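PDB 6HUZ: coenzyme F420-dependent N(5),N(10)-methenyltetrahydromethanopterin reductase-related protein from Desulfurobacterium thermolithotrophum DSM 11699, which is a bacterial paralog of [Fe]-hydrogenase that binds the iron-guanylylpyridinol cofactor and uses tetrahydrofolate derivatives as substrates. Local coordinates for residues L193-A196 and E197-S200. Sequence-based numbering, arbitrary orientation.
Sequences LLPA and ELVS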
loop_
_atom_site.group_PDB
_atom_site.type_symbol
_atom_site.label_atom_id
_atom_site.label_comp_id
_atom_site.label_asym_id
_atom_site.label_seq_id
_atom_site.Cartn_x
_atom_site.Cartn_y
_atom_site.Cartn_z
ATOM N N LEU A 193 19.303 -12.193 2.091
ATOM C CA LEU A 193 19.275 -11.642 3.457
ATOM C C LEU A 193 18.390 -10.388 3.518
ATOM O O LEU A 193 18.744 -9.353 2.956
ATOM C CB LEU A 193 20.702 -11.277 3.907
ATOM C CG LEU A 193 21.757 -12.389 3.758
ATOM C CD1 LEU A 193 23.097 -11.938 4.300
ATOM C CD2 LEU A 193 21.326 -13.625 4.428
ATOM N N LEU A 194 17.264 -10.459 4.212
ATOM C CA LEU A 194 16.371 -9.302 4.317
ATOM C C LEU A 194 16.156 -8.831 5.745
ATOM O O LEU A 194 16.260 -9.618 6.674
ATOM C CB LEU A 194 14.963 -9.674 3.781
ATOM C CG LEU A 194 14.870 -10.297 2.400
ATOM C CD1 LEU A 194 13.419 -10.463 2.022
ATOM C CD2 LEU A 194 15.543 -9.470 1.363
ATOM N N PRO A 195 15.792 -7.546 5.933
ATOM C CA PRO A 195 15.454 -7.093 7.284
ATOM C C PRO A 195 14.339 -8.048 7.756
ATOM O O PRO A 195 13.430 -8.420 6.989
ATOM C CB PRO A 195 14.927 -5.666 7.072
ATOM C CG PRO A 195 15.460 -5.240 5.765
ATOM C CD PRO A 195 15.595 -6.483 4.930
ATOM N N ALA A 196 14.407 -8.462 9.005
ATOM C CA ALA A 196 13.434 -9.412 9.548
ATOM C C ALA A 196 11.950 -9.081 9.278
ATOM O O ALA A 196 11.164 -9.977 8.953
ATOM C CB ALA A 196 13.678 -9.585 11.038
ATOM N N GLU A 197 11.566 -7.825 9.391
ATOM C CA GLU A 197 10.169 -7.472 9.175
ATOM C C GLU A 197 9.691 -7.646 7.724
ATOM O O GLU A 197 8.495 -7.805 7.493
ATOM C CB GLU A 197 9.929 -6.042 9.643
ATOM C CG GLU A 197 8.475 -5.696 9.870
ATOM C CD GLU A 197 8.272 -4.258 10.300
ATOM O OE1 GLU A 197 9.172 -3.420 10.046
ATOM O OE2 GLU A 197 7.207 -3.968 10.892
ATOM N N LEU A 198 10.613 -7.640 6.772
ATOM C CA LEU A 198 10.277 -7.753 5.349
ATOM C C LEU A 198 10.219 -9.161 4.822
ATOM O O LEU A 198 9.734 -9.350 3.699
ATOM C CB LEU A 198 11.292 -6.923 4.528
ATOM C CG LEU A 198 11.405 -5.431 4.941
ATOM C CD1 LEU A 198 12.239 -4.629 3.942
ATOM C CD2 LEU A 198 10.060 -4.782 5.076
ATOM N N VAL A 199 10.732 -10.166 5.584
ATOM C CA VAL A 199 10.697 -11.553 5.116
ATOM C C VAL A 199 9.235 -11.954 4.820
ATOM O O VAL A 199 8.958 -12.487 3.740
ATOM C CB VAL A 199 11.405 -12.510 6.109
ATOM C CG1 VAL A 199 11.122 -13.982 5.768
ATOM C CG2 VAL A 199 12.917 -12.233 6.123
ATOM N N SER A 200 8.297 -11.710 5.748
ATOM C CA SER A 200 6.894 -12.076 5.490
ATOM C C SER A 200 6.246 -11.387 4.219
ATOM O O SER A 200 5.735 -12.094 3.350
ATOM C CB SER A 200 6.048 -11.800 6.741
ATOM O OG SER A 200 4.648 -11.820 6.510
HETATM O O HOH W 1 8.672 -10.972 8.535
#
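Pro195 and Leu198 meet across the turn where strand 190-195 gives way to helix 196-203. Leu198 lays CD1 against the proline ring, 3.8 Å from Pro195 CG; its CG lies beside the backbone N (chi1 -56°), which brings the branch back toward the ring. The backbone closes the same turn: Leu198 N donates to Pro195 O at 2.9 Å, meeting the carbonyl from above its plane. Proline suits the place, since its ring fixes phi while its carbonyl accepts the closing bond. Leu194 CB also meets Val199 CG2 at 4.0 Å, and the branched valine can touch Ala162 as well. A weak bond runs from Val199 N to Ala196 O, and a water, 2.7 Å from Ala196 O, accepts the N-H of Ser200. Replacing Leu198 with alanine would probably take this apolar cover from the proline ring and open a gap toward Val245 of the second subunit. Small Ala196 packs its methyl on Ala162, Ile121 and Leu122, while the extended Glu197 hydrogen-bonds Ser317 and Thr316 of the second subunit. Residues 195-198 thus form a beta turn, with Ala196 and Glu197 at its corners, leading into helix 196-203, where Ser200 OG hydrogen-bonds Asp204 of the methenyltetrahydrofolate pocket.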